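PDB 6AGQ: acetyl xylan esterase from Paenibacillus sp. R4, which probably removes acetyl groups from xylan by ester hydrolysis, as a cold-active member of the alpha/beta hydrolase superfamily. Local coordinates for residues I55-V60 against H71-T76; H41-L46 against D59-G64; P206-L211 against L272-C277; R265-I270 against P292-L297. All blocks are in the same frame, centred on the assembly; numbering follows the deposited sequence.

Contact 1 of 4, residues I55-V60 against H71-T76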
loop_
_atom_site.group_PDB
_atom_site.type_symbol
_atom_site.label_atom_id
_atom_site.label_comp_id
_atom_site.label_asym_id
_atom_site.label_seq_id
_atom_site.Cartn_x
_atom_site.Cartn_y
_atom_site.Cartn_z
ATOM N N ILE A 55 17.791 35.295 23.461
ATOM C CA ILE A 55 18.727 34.242 23.734
ATOM C C ILE A 55 20.074 34.559 23.049
ATOM O O ILE A 55 20.107 35.261 22.035
ATOM C CB ILE A 55 18.182 32.875 23.238
ATOM C CG1 ILE A 55 17.947 32.868 21.719
ATOM C CG2 ILE A 55 16.887 32.522 23.950
ATOM C CD1 ILE A 55 17.521 31.496 21.159
ATOM N N SER A 56 21.168 34.042 23.614
ATOM C CA SER A 56 22.412 33.941 22.877
ATOM C C SER A 56 22.565 32.539 22.316
ATOM O O SER A 56 22.336 31.527 23.047
ATOM C CB SER A 56 23.610 34.299 23.757
ATOM O OG SER A 56 23.358 35.576 24.342
ATOM N N ILE A 57 23.016 32.489 21.065
ATOM C CA ILE A 57 23.154 31.247 20.264
ATOM C C ILE A 57 24.564 31.043 19.786
ATOM O O ILE A 57 25.062 31.881 19.049
ATOM C CB ILE A 57 22.236 31.267 19.001
ATOM C CG1 ILE A 57 20.766 31.253 19.418
ATOM C CG2 ILE A 57 22.520 30.094 18.051
ATOM C CD1 ILE A 57 19.893 31.935 18.398
ATOM N N TYR A 58 25.187 29.911 20.164
ATOM C CA TYR A 58 26.528 29.587 19.753
ATOM C C TYR A 58 26.572 28.392 18.871
ATOM O O TYR A 58 25.955 27.385 19.140
ATOM C CB TYR A 58 27.393 29.316 20.966
ATOM C CG TYR A 58 27.505 30.514 21.895
ATOM C CD1 TYR A 58 28.517 31.450 21.730
ATOM C CD2 TYR A 58 26.558 30.722 22.883
ATOM C CE1 TYR A 58 28.619 32.555 22.591
ATOM C CE2 TYR A 58 26.618 31.815 23.732
ATOM C CZ TYR A 58 27.648 32.740 23.578
ATOM O OH TYR A 58 27.665 33.824 24.413
ATOM N N ASP A 59 27.335 28.522 17.803
ATOM C CA ASP A 59 27.744 27.484 16.981
ATOM C C ASP A 59 28.962 26.856 17.689
ATOM O O ASP A 59 29.871 27.547 18.122
ATOM C CB ASP A 59 28.152 28.087 15.616
ATOM C CG ASP A 59 28.208 27.053 14.535
ATOM O OD1 ASP A 59 27.953 25.882 14.884
ATOM O OD2 ASP A 59 28.506 27.385 13.353
ATOM N N VAL A 60 28.962 25.536 17.826
ATOM C CA VAL A 60 29.871 24.867 18.757
ATOM C C VAL A 60 30.488 23.662 18.036
ATOM O O VAL A 60 29.772 22.969 17.277
ATOM C CB VAL A 60 29.044 24.515 20.004
ATOM C CG1 VAL A 60 29.569 23.319 20.736
ATOM C CG2 VAL A 60 28.909 25.753 20.888
ATOM N N HIS A 71 29.769 18.814 15.889
ATOM C CA HIS A 71 29.074 20.105 15.860
ATOM C C HIS A 71 27.795 20.183 16.687
ATOM O O HIS A 71 27.076 19.203 16.920
ATOM C CB HIS A 71 28.766 20.513 14.434
ATOM C CG HIS A 71 29.980 20.620 13.594
ATOM N ND1 HIS A 71 30.604 19.509 13.069
ATOM C CD2 HIS A 71 30.746 21.683 13.262
ATOM C CE1 HIS A 71 31.679 19.887 12.404
ATOM N NE2 HIS A 71 31.798 21.195 12.522
ATOM N N GLY A 72 27.525 21.362 17.174
ATOM C CA GLY A 72 26.320 21.594 17.922
ATOM C C GLY A 72 25.877 23.040 17.982
ATOM O O GLY A 72 26.455 23.963 17.325
ATOM N N TRP A 73 24.805 23.212 18.747
ATOM C CA TRP A 73 24.245 24.500 19.013
ATOM C C TRP A 73 24.130 24.574 20.519
ATOM O O TRP A 73 23.576 23.691 21.097
ATOM C CB TRP A 73 22.847 24.682 18.415
ATOM C CG TRP A 73 22.670 24.688 16.940
ATOM C CD1 TRP A 73 21.897 23.856 16.243
ATOM C CD2 TRP A 73 23.190 25.648 16.003
ATOM N NE1 TRP A 73 21.899 24.200 14.919
ATOM C CE2 TRP A 73 22.706 25.287 14.735
ATOM C CE3 TRP A 73 24.031 26.747 16.114
ATOM C CZ2 TRP A 73 23.051 25.994 13.536
ATOM C CZ3 TRP A 73 24.357 27.479 14.935
ATOM C CH2 TRP A 73 23.865 27.076 13.666
ATOM N N TYR A 74 24.609 25.666 21.103
ATOM C CA TYR A 74 24.550 25.925 22.535
ATOM C C TYR A 74 23.789 27.238 22.675
ATOM O O TYR A 74 24.096 28.195 22.001
ATOM C CB TYR A 74 25.959 26.077 23.119
ATOM C CG TYR A 74 25.994 26.467 24.591
ATOM C CD1 TYR A 74 25.489 25.593 25.561
ATOM C CD2 TYR A 74 26.596 27.625 25.011
ATOM C CE1 TYR A 74 25.503 25.887 26.898
ATOM C CE2 TYR A 74 26.634 27.955 26.384
ATOM C CZ TYR A 74 26.073 27.080 27.315
ATOM O OH TYR A 74 26.080 27.356 28.661
ATOM N N VAL A 75 22.761 27.239 23.482
ATOM C CA VAL A 75 21.801 28.343 23.602
ATOM C C VAL A 75 21.656 28.677 25.087
ATOM O O VAL A 75 21.515 27.747 25.963
ATOM C CB VAL A 75 20.421 27.948 22.998
ATOM C CG1 VAL A 75 19.435 29.039 23.170
ATOM C CG2 VAL A 75 20.523 27.638 21.503
ATOM N N THR A 76 21.715 29.972 25.397
ATOM C CA THR A 76 21.417 30.471 26.780
ATOM C C THR A 76 20.523 31.718 26.764
ATOM O O THR A 76 20.506 32.468 25.752
ATOM C CB THR A 76 22.689 30.833 27.596
ATOM O OG1 THR A 76 23.165 32.103 27.200
ATOM C CG2 THR A 76 23.779 29.853 27.371
#

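Contact 2 of 4, residues H41-L46 against D59-G64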
loop_
_atom_site.group_PDB
_atom_site.type_symbol
_atom_site.label_atom_id
_atom_site.label_comp_id
_atom_site.label_asym_id
_atom_site.label_seq_id
_atom_site.Cartn_x
_atom_site.Cartn_y
_atom_site.Cartn_z
ATOM N N HIS A 41 39.065 20.576 23.106
ATOM C CA HIS A 41 39.398 21.625 22.128
ATOM C C HIS A 41 38.136 22.404 21.639
ATOM O O HIS A 41 38.061 22.839 20.457
ATOM C CB HIS A 41 40.192 21.068 20.941
ATOM C CG HIS A 41 41.587 20.628 21.256
ATOM N ND1 HIS A 41 42.388 21.260 22.187
ATOM C CD2 HIS A 41 42.358 19.660 20.691
ATOM C CE1 HIS A 41 43.573 20.670 22.219
ATOM N NE2 HIS A 41 43.583 19.701 21.313
ATOM N N ALA A 42 37.188 22.628 22.564
ATOM C CA ALA A 42 35.965 23.394 22.305
ATOM C C ALA A 42 36.216 24.744 21.571
ATOM O O ALA A 42 37.015 25.549 22.005
ATOM C CB ALA A 42 35.213 23.635 23.603
ATOM N N GLN A 43 35.558 24.942 20.433
ATOM C CA GLN A 43 35.492 26.237 19.787
ATOM C C GLN A 43 34.020 26.652 19.850
ATOM O O GLN A 43 33.088 25.844 19.654
ATOM C CB GLN A 43 35.984 26.215 18.342
ATOM C CG GLN A 43 37.421 25.702 18.091
ATOM C CD GLN A 43 37.691 25.419 16.594
ATOM O OE1 GLN A 43 37.920 24.269 16.193
ATOM N NE2 GLN A 43 37.633 26.475 15.756
ATOM N N VAL A 44 33.800 27.909 20.163
ATOM C CA VAL A 44 32.484 28.454 20.212
ATOM C C VAL A 44 32.439 29.748 19.352
ATOM O O VAL A 44 33.403 30.478 19.273
ATOM C CB VAL A 44 32.178 28.628 21.683
ATOM C CG1 VAL A 44 30.916 29.382 21.875
ATOM C CG2 VAL A 44 32.080 27.259 22.361
ATOM N N ASN A 45 31.312 30.060 18.758
ATOM C CA ASN A 45 31.188 31.236 17.859
ATOM C C ASN A 45 29.748 31.801 17.957
ATOM O O ASN A 45 28.807 31.104 17.621
ATOM C CB ASN A 45 31.494 30.713 16.441
ATOM C CG ASN A 45 31.096 31.647 15.342
ATOM O OD1 ASN A 45 30.954 32.847 15.539
ATOM N ND2 ASN A 45 30.945 31.095 14.145
ATOM N N LEU A 46 29.576 33.030 18.421
ATOM C CA LEU A 46 28.244 33.619 18.588
ATOM C C LEU A 46 27.591 33.821 17.226
ATOM O O LEU A 46 28.237 34.286 16.287
ATOM C CB LEU A 46 28.333 34.945 19.305
ATOM C CG LEU A 46 27.096 35.674 19.787
ATOM C CD1 LEU A 46 26.419 34.901 20.906
ATOM C CD2 LEU A 46 27.532 37.040 20.349
ATOM N N ASP A 59 27.335 28.522 17.803
ATOM C CA ASP A 59 27.744 27.484 16.981
ATOM C C ASP A 59 28.962 26.856 17.689
ATOM O O ASP A 59 29.871 27.547 18.122
ATOM C CB ASP A 59 28.152 28.087 15.616
ATOM C CG ASP A 59 28.208 27.053 14.535
ATOM O OD1 ASP A 59 27.953 25.882 14.884
ATOM O OD2 ASP A 59 28.506 27.385 13.353
ATOM N N VAL A 60 28.962 25.536 17.826
ATOM C CA VAL A 60 29.871 24.867 18.757
ATOM C C VAL A 60 30.488 23.662 18.036
ATOM O O VAL A 60 29.772 22.969 17.277
ATOM C CB VAL A 60 29.044 24.515 20.004
ATOM C CG1 VAL A 60 29.569 23.319 20.736
ATOM C CG2 VAL A 60 28.909 25.753 20.888
ATOM N N VAL A 61 31.801 23.454 18.227
ATOM C CA VAL A 61 32.520 22.238 17.803
ATOM C C VAL A 61 33.437 21.789 18.944
ATOM O O VAL A 61 34.082 22.634 19.612
ATOM C CB VAL A 61 33.225 22.395 16.427
ATOM C CG1 VAL A 61 34.237 23.530 16.401
ATOM C CG2 VAL A 61 33.881 21.088 16.009
ATOM N N TYR A 62 33.370 20.497 19.278
ATOM C CA TYR A 62 34.366 19.885 20.134
ATOM C C TYR A 62 34.873 18.588 19.529
ATOM O O TYR A 62 34.201 17.963 18.754
ATOM C CB TYR A 62 33.868 19.714 21.601
ATOM C CG TYR A 62 32.681 18.789 21.777
ATOM C CD1 TYR A 62 31.369 19.268 21.712
ATOM C CD2 TYR A 62 32.866 17.431 22.010
ATOM C CE1 TYR A 62 30.294 18.405 21.818
ATOM C CE2 TYR A 62 31.805 16.571 22.129
ATOM C CZ TYR A 62 30.509 17.060 22.067
ATOM O OH TYR A 62 29.442 16.165 22.181
ATOM N N ASP A 63 36.046 18.157 19.919
ATOM C CA ASP A 63 36.599 16.857 19.417
ATOM C C ASP A 63 35.991 15.648 20.162
ATOM O O ASP A 63 35.865 15.650 21.401
ATOM C CB ASP A 63 38.114 16.783 19.613
ATOM C CG ASP A 63 38.903 17.674 18.635
ATOM O OD1 ASP A 63 38.315 18.346 17.755
ATOM O OD2 ASP A 63 40.146 17.668 18.772
ATOM N N GLY A 64 35.652 14.605 19.404
ATOM C CA GLY A 64 35.392 13.309 19.986
ATOM C C GLY A 64 36.712 12.684 20.432
ATOM O O GLY A 64 37.795 13.235 20.205
#

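Contact 3 of 4, residues P206-L211 against L272-C277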
loop_
_atom_site.group_PDB
_atom_site.type_symbol
_atom_site.label_atom_id
_atom_site.label_comp_id
_atom_site.label_asym_id
_atom_site.label_seq_id
_atom_site.Cartn_x
_atom_site.Cartn_y
_atom_site.Cartn_z
ATOM N N PRO A 206 14.157 10.195 28.352
ATOM C CA PRO A 206 13.961 9.383 27.121
ATOM C C PRO A 206 12.529 9.381 26.513
ATOM O O PRO A 206 11.567 9.049 27.196
ATOM C CB PRO A 206 14.369 8.002 27.569
ATOM C CG PRO A 206 14.051 7.970 29.010
ATOM C CD PRO A 206 14.333 9.335 29.536
ATOM N N VAL A 207 12.391 9.733 25.246
ATOM C CA VAL A 207 11.125 9.527 24.537
ATOM C C VAL A 207 11.274 8.298 23.604
ATOM O O VAL A 207 12.186 8.238 22.765
ATOM C CB VAL A 207 10.708 10.817 23.768
ATOM C CG1 VAL A 207 9.494 10.597 22.895
ATOM C CG2 VAL A 207 10.389 11.933 24.753
ATOM N N PHE A 208 10.360 7.345 23.727
ATOM C CA PHE A 208 10.405 6.082 22.946
ATOM C C PHE A 208 11.781 5.585 22.529
ATOM O O PHE A 208 12.098 5.534 21.327
ATOM C CB PHE A 208 9.345 5.987 21.823
ATOM C CG PHE A 208 9.192 7.184 20.941
ATOM C CD1 PHE A 208 10.210 7.596 20.070
ATOM C CD2 PHE A 208 7.952 7.821 20.851
ATOM C CE1 PHE A 208 10.018 8.664 19.189
ATOM C CE2 PHE A 208 7.739 8.873 19.967
ATOM C CZ PHE A 208 8.773 9.301 19.136
ATOM N N PRO A 209 12.602 5.163 23.543
ATOM C CA PRO A 209 14.001 4.967 23.300
ATOM C C PRO A 209 14.272 3.741 22.403
ATOM O O PRO A 209 13.704 2.659 22.618
ATOM C CB PRO A 209 14.598 4.810 24.685
ATOM C CG PRO A 209 13.468 4.402 25.563
ATOM C CD PRO A 209 12.266 5.037 24.970
ATOM N N PHE A 210 15.102 3.998 21.391
ATOM C CA PHE A 210 15.714 3.029 20.486
ATOM C C PHE A 210 16.954 2.487 21.179
ATOM O O PHE A 210 17.311 2.955 22.293
ATOM C CB PHE A 210 16.028 3.782 19.176
ATOM C CG PHE A 210 16.639 2.963 18.111
ATOM C CD1 PHE A 210 15.948 1.913 17.534
ATOM C CD2 PHE A 210 17.897 3.285 17.617
ATOM C CE1 PHE A 210 16.516 1.155 16.513
ATOM C CE2 PHE A 210 18.476 2.517 16.631
ATOM C CZ PHE A 210 17.792 1.441 16.085
ATOM N N LEU A 211 17.557 1.434 20.602
ATOM C CA LEU A 211 18.743 0.788 21.208
ATOM C C LEU A 211 18.457 0.063 22.528
ATOM O O LEU A 211 19.338 -0.022 23.397
ATOM C CB LEU A 211 19.923 1.765 21.430
ATOM C CG LEU A 211 20.170 2.771 20.283
ATOM C CD1 LEU A 211 21.033 3.983 20.658
ATOM C CD2 LEU A 211 20.751 2.024 19.097
ATOM N N LEU A 272 2.118 3.255 22.652
ATOM C CA LEU A 272 1.712 1.845 22.639
ATOM C C LEU A 272 1.507 1.237 21.270
ATOM O O LEU A 272 1.463 0.041 21.168
ATOM C CB LEU A 272 0.444 1.622 23.452
ATOM C CG LEU A 272 0.560 1.710 24.980
ATOM C CD1 LEU A 272 -0.736 1.229 25.623
ATOM C CD2 LEU A 272 1.735 0.915 25.540
ATOM N N GLN A 273 1.332 2.053 20.241
ATOM C CA GLN A 273 1.150 1.578 18.879
ATOM C C GLN A 273 2.478 1.613 18.084
ATOM O O GLN A 273 2.480 1.379 16.884
ATOM C CB GLN A 273 0.107 2.452 18.123
ATOM C CG GLN A 273 -1.304 2.499 18.717
ATOM C CD GLN A 273 -1.835 1.145 19.153
ATOM O OE1 GLN A 273 -1.815 0.168 18.389
ATOM N NE2 GLN A 273 -2.255 1.063 20.403
ATOM N N ASP A 274 3.585 1.905 18.765
ATOM C CA ASP A 274 4.894 2.094 18.130
ATOM C C ASP A 274 5.394 0.732 17.588
ATOM O O ASP A 274 5.563 -0.227 18.356
ATOM C CB ASP A 274 5.869 2.648 19.175
ATOM C CG ASP A 274 7.088 3.356 18.562
ATOM O OD1 ASP A 274 7.614 2.851 17.518
ATOM O OD2 ASP A 274 7.534 4.392 19.190
ATOM N N ILE A 275 5.573 0.667 16.284
ATOM C CA ILE A 275 6.215 -0.491 15.620
ATOM C C ILE A 275 7.719 -0.341 15.347
ATOM O O ILE A 275 8.364 -1.326 14.934
ATOM C CB ILE A 275 5.477 -0.915 14.315
ATOM C CG1 ILE A 275 5.528 0.184 13.245
ATOM C CG2 ILE A 275 4.034 -1.266 14.636
ATOM C CD1 ILE A 275 5.201 -0.325 11.854
ATOM N N THR A 276 8.268 0.854 15.605
ATOM C CA THR A 276 9.697 1.114 15.464
ATOM C C THR A 276 10.517 0.893 16.725
ATOM O O THR A 276 11.565 0.287 16.660
ATOM C CB THR A 276 9.894 2.511 14.892
ATOM O OG1 THR A 276 9.379 2.475 13.560
ATOM C CG2 THR A 276 11.364 2.911 14.851
ATOM N N CYS A 277 10.083 1.474 17.845
ATOM C CA CYS A 277 10.575 1.124 19.191
ATOM C C CYS A 277 9.379 0.503 19.965
ATOM O O CYS A 277 8.618 1.193 20.664
ATOM C CB CYS A 277 11.171 2.334 19.913
ATOM S SG CYS A 277 12.336 3.268 18.864
#

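Contact 4 of 4, residues R265-I270 against P292-L297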
loop_
_atom_site.group_PDB
_atom_site.type_symbol
_atom_site.label_atom_id
_atom_site.label_comp_id
_atom_site.label_asym_id
_atom_site.label_seq_id
_atom_site.Cartn_x
_atom_site.Cartn_y
_atom_site.Cartn_z
ATOM N N ARG A 265 16.736 10.628 38.311
ATOM C CA ARG A 265 15.286 10.590 38.208
ATOM C C ARG A 265 14.905 10.628 36.744
ATOM O O ARG A 265 15.429 11.464 36.039
ATOM C CB ARG A 265 14.671 11.800 38.964
ATOM C CG ARG A 265 13.165 11.902 38.827
ATOM C CD ARG A 265 12.559 13.109 39.563
ATOM N NE ARG A 265 13.030 13.181 40.931
ATOM C CZ ARG A 265 12.468 12.604 42.001
ATOM N NH1 ARG A 265 11.319 11.911 41.940
ATOM N NH2 ARG A 265 13.049 12.800 43.194
ATOM N N THR A 266 13.994 9.763 36.308
ATOM C CA THR A 266 13.715 9.536 34.874
ATOM C C THR A 266 12.224 9.699 34.550
ATOM O O THR A 266 11.372 9.221 35.327
ATOM C CB THR A 266 14.105 8.118 34.484
ATOM O OG1 THR A 266 15.469 7.904 34.824
ATOM C CG2 THR A 266 13.962 7.864 32.978
ATOM N N LEU A 267 11.934 10.406 33.441
ATOM C CA LEU A 267 10.585 10.559 32.873
ATOM C C LEU A 267 10.664 9.985 31.496
ATOM O O LEU A 267 11.262 10.618 30.573
ATOM C CB LEU A 267 10.152 12.028 32.745
ATOM C CG LEU A 267 8.801 12.286 32.010
ATOM C CD1 LEU A 267 7.638 11.765 32.827
ATOM C CD2 LEU A 267 8.533 13.738 31.724
ATOM N N MET A 268 10.046 8.828 31.328
ATOM C CA MET A 268 9.925 8.173 30.062
ATOM C C MET A 268 8.549 8.253 29.372
ATOM O O MET A 268 7.561 7.908 29.970
ATOM C CB MET A 268 10.340 6.711 30.214
ATOM C CG MET A 268 10.508 6.066 28.842
ATOM S SD MET A 268 10.999 4.361 28.792
ATOM C CE MET A 268 12.579 4.356 29.671
ATOM N N ALA A 269 8.524 8.640 28.099
ATOM C CA ALA A 269 7.390 8.455 27.193
ATOM C C ALA A 269 7.409 7.118 26.443
ATOM O O ALA A 269 8.429 6.724 25.836
ATOM C CB ALA A 269 7.377 9.567 26.132
ATOM N N ILE A 270 6.262 6.433 26.437
ATOM C CA ILE A 270 6.118 5.200 25.649
ATOM C C ILE A 270 4.832 5.309 24.859
ATOM O O ILE A 270 3.799 5.751 25.380
ATOM C CB ILE A 270 6.066 3.990 26.571
ATOM C CG1 ILE A 270 7.320 3.962 27.446
ATOM C CG2 ILE A 270 5.854 2.693 25.779
ATOM C CD1 ILE A 270 7.363 2.848 28.491
ATOM N N PRO A 292 14.394 6.870 40.985
ATOM C CA PRO A 292 12.985 7.250 40.749
ATOM C C PRO A 292 12.625 7.469 39.296
ATOM O O PRO A 292 13.454 7.943 38.513
ATOM C CB PRO A 292 12.840 8.590 41.493
ATOM C CG PRO A 292 14.075 8.706 42.353
ATOM C CD PRO A 292 15.145 7.921 41.678
ATOM N N LYS A 293 11.379 7.173 38.947
ATOM C CA LYS A 293 10.938 7.147 37.588
ATOM C C LYS A 293 9.460 7.348 37.453
ATOM O O LYS A 293 8.692 7.031 38.377
ATOM C CB LYS A 293 11.259 5.801 36.994
ATOM C CG LYS A 293 10.555 4.637 37.705
ATOM C CD LYS A 293 10.967 3.316 37.051
ATOM C CE LYS A 293 10.046 2.181 37.447
ATOM N NZ LYS A 293 10.751 1.308 38.373
ATOM N N GLU A 294 9.073 7.797 36.266
ATOM C CA GLU A 294 7.686 8.130 35.939
ATOM C C GLU A 294 7.571 7.852 34.498
ATOM O O GLU A 294 8.520 8.054 33.815
ATOM C CB GLU A 294 7.425 9.621 36.089
ATOM C CG GLU A 294 7.226 10.101 37.494
ATOM C CD GLU A 294 7.096 11.632 37.568
ATOM O OE1 GLU A 294 7.783 12.214 38.447
ATOM O OE2 GLU A 294 6.337 12.258 36.749
ATOM N N VAL A 295 6.397 7.476 34.044
ATOM C CA VAL A 295 6.155 7.087 32.675
ATOM C C VAL A 295 4.942 7.865 32.139
ATOM O O VAL A 295 4.063 8.170 32.899
ATOM C CB VAL A 295 6.019 5.561 32.558
ATOM C CG1 VAL A 295 4.746 5.023 33.268
ATOM C CG2 VAL A 295 6.085 5.131 31.100
ATOM N N ARG A 296 4.959 8.306 30.870
ATOM C CA ARG A 296 3.722 8.760 30.211
ATOM C C ARG A 296 3.381 7.730 29.099
ATOM O O ARG A 296 4.176 7.509 28.212
ATOM C CB ARG A 296 3.888 10.144 29.617
ATOM C CG ARG A 296 4.248 11.266 30.578
ATOM C CD ARG A 296 3.156 11.593 31.597
ATOM N NE ARG A 296 3.559 12.580 32.614
ATOM C CZ ARG A 296 4.121 12.311 33.802
ATOM N NH1 ARG A 296 4.343 11.051 34.192
ATOM N NH2 ARG A 296 4.451 13.316 34.637
ATOM N N LEU A 297 2.194 7.119 29.157
ATOM C CA LEU A 297 1.694 6.136 28.153
ATOM C C LEU A 297 0.710 6.809 27.236
ATOM O O LEU A 297 -0.360 7.231 27.663
ATOM C CB LEU A 297 0.989 4.988 28.873
ATOM C CG LEU A 297 1.733 4.408 30.083
ATOM C CD1 LEU A 297 0.830 3.510 30.927
ATOM C CD2 LEU A 297 2.919 3.630 29.566
HETATM O O HOH W 1 9.871 10.878 39.618
HETATM O O HOH W 2 15.721 6.466 37.084
#

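Contact 1 of 4, residues I55-V60 against H71-T76
Val60 faces Gly72 across the strands and, with no side chain opposite it, leans diagonally onto Tyr74, its CG2 3.7 Å from Tyr74 CB. Tyr58, directly opposite Tyr74, lies beside it and points the same way, the two CD2 atoms 3.8 Å apart. Tyr58 CG lies anti to the carbonyl carbon (chi1 -61°), beside its own backbone N, which keeps the ring near the N-H side. Tyr74 O sits in the plane of that ring, at its edge, 3.6 Å from Tyr58 CD2. Tyr74 O also accepts the backbone N-H of Tyr58, 2.7 Å from Tyr58 N, in a nearly straight bond (169°). Far along its ring, Tyr74 OH bonds to Glu173. The segments belong to an antiparallel beta hairpin, strands 55-63 and 69-77, in the mixed sheet of an alpha/beta hydrolase fold; six backbone bonds join Ser56, Tyr58 and Val60 to Thr76, Tyr74 and Gly72. On the opposite face, Trp73 brings CZ3 to 3.9 Å from Asp59 CG, while its CE3 lies 4.2 Å from Ile57 CG2. Arg99 forms a salt bridge with Asp59 and a cation-pi contact with the indole, whose NE1 bonds to Gly100 O. An alanine in place of Trp73 would be likely to open a gap between Ile57 and Asp59 and leave Arg99 without its aromatic partner.

Contact 2 of 4, residues H41-L46 against D59-G64
In the outermost beta hairpin of the sheet, Gln43 faces Val61 and Asn45 faces Asp59 as hydrogen-bonded antiparallel pairs, linking strand 43-46 to strand 55-63. Each pair closes two backbone bonds, the straightest running from Val61 N to Gln43 O (3.1 Å, 170°). Above Gln43 and Val61 the side chains stand alongside each other: Val61 CG1 touches Gln43 CB at 3.7 Å and also borders OE1 at the end of the extended glutamine chain. That methyl lies between Val61's own backbone N and carbonyl carbon (chi1 59°), the rotamer that turns it to the glutamine. The other face carries the non-hydrogen-bonded pair Val44 and Val60, whose CG2 atoms meet at 3.8 Å; Phe167 of helix 153-170 packs against both valines. Just before strand 43-46, His41 meets Asp63 obliquely: Asp63 OD2 lies in the imidazole plane, at its edge, 3.5 Å from His41 CD2, and the two flat groups stand almost perpendicular (88°). Largely polar on the face of Gln43, Asn45 and Asp59, apolar against a helix on the other, strand 43-46 is an extra antiparallel edge strand, paired in a hairpin with 55-63, which corresponds to the first strand of the canonical alpha/beta hydrolase sheet.

Contact 3 of 4, residues P206-L211 against L272-C277
Phe208 and Phe210 meet Asp274 and Cys277 where two loops leave the C-terminal ends of neighbouring parallel strands, 203-207 and 265-271, a place where alpha/beta hydrolases usually keep catalytic residues. Asp274, in contact with His303, sits where the acid of a Ser-His-Asp triad is expected; Ser185, in a GxSxG pattern that resembles a nucleophile elbow, touches Phe210.

Two hydrogen bonds shape the 272-277 loop itself. Asp274 OD1 accepts two backbone N-H groups, from Thr276 (2.8 Å), which makes an Asx turn, and from Cys277 (2.8 Å). The first arrives nearly in line with the C-O bond and the second from well above the carboxylate plane (58° out of it), so the turn holds the carboxylate against rotation.

Van der Waals contact joins the loops. The other oxygen, Asp274 OD2, rests 3.6 Å from Phe208 CB; carboxylate and ring are nearly perpendicular, 79° apart. Asp274 CG lies opposite the backbone N across CA-CB (chi1 -159°), which sets OD2 beside Phe208 CB. Replacing Asp274 with an alanine would probably leave the N-H groups of Thr276 and Cys277 without their shared acceptor and set the turn loose beside Phe208. The backbone oxygen of Pro209 lies 3.7 Å from Cys277 CB.

Sulfur-aromatic contact completes the interface. Cys277 SG approaches the Phe210 ring at its edge, 5.3 Å from the centroid, and lies 3.7 Å from Phe210 CB.

Contact 4 of 4, residues R265-I270 against P292-L297
Pro292 O is held from several sides: Thr266 N gives it a hydrogen bond of 2.9 Å, a water that also accepts from Thr266 OG1 donates a second, and Arg265 CA adds a CA-H...O contact at 3.2 Å. From there the backbone bonds run on through Glu294 and Arg296, ending with a nearly straight one from Ile270 N to Arg296 O (172°). The two strands are parallel and joined through helix 279-286, a beta-alpha-beta unit in which 293-298 is the last strand of the sheet. Ile270 CD1 and Val295 CG2 meet at 3.7 Å on the face that this helix covers. On the other face Leu267 CD1 sits over the centre of the Arg296 guanidinium, 3.6 Å above its plane, while helix 309-320 brings Phe316 against Leu267 and Glu294. Bent at chi2 (-66°), the arginine chain folds back so that NH2 makes a salt bridge with Glu294 OE2 at 3.0 Å and NH1 bonds to Val295 O; these polar links fix the guanidinium flat beneath the leucine methyl. Glu294 OE1 reaches Arg265 NH1 through a bridging water, 2.7 Å from OE1. Pro292 CB packs over one face of the Arg265 guanidinium, 3.7 Å from Arg265 NH1.

How the contacts relate
All four contacts reach one mixed sheet: 1 and 2 lie at its antiparallel edge, 4 joins its last two parallel strands, and 3 is made by loops that follow strands 203-207 and 265-271. Contacts 1 and 2 share strand 55-63, Asp59 and Val60; their centres lie 9 Å apart, and Tyr58 packs on Val44 and Leu46. Both close early in the chain. Contacts 3 and 4 come later and interleave along the sequence, with centres 13 Å apart; those strands are neighbours, and Phe208 N probably bonds to Ala269 O. Contacts 1 and 3 have their nearest atoms about 17 Å apart. The antiparallel hairpins extend one edge; the parallel end carries the loops of the probable active site.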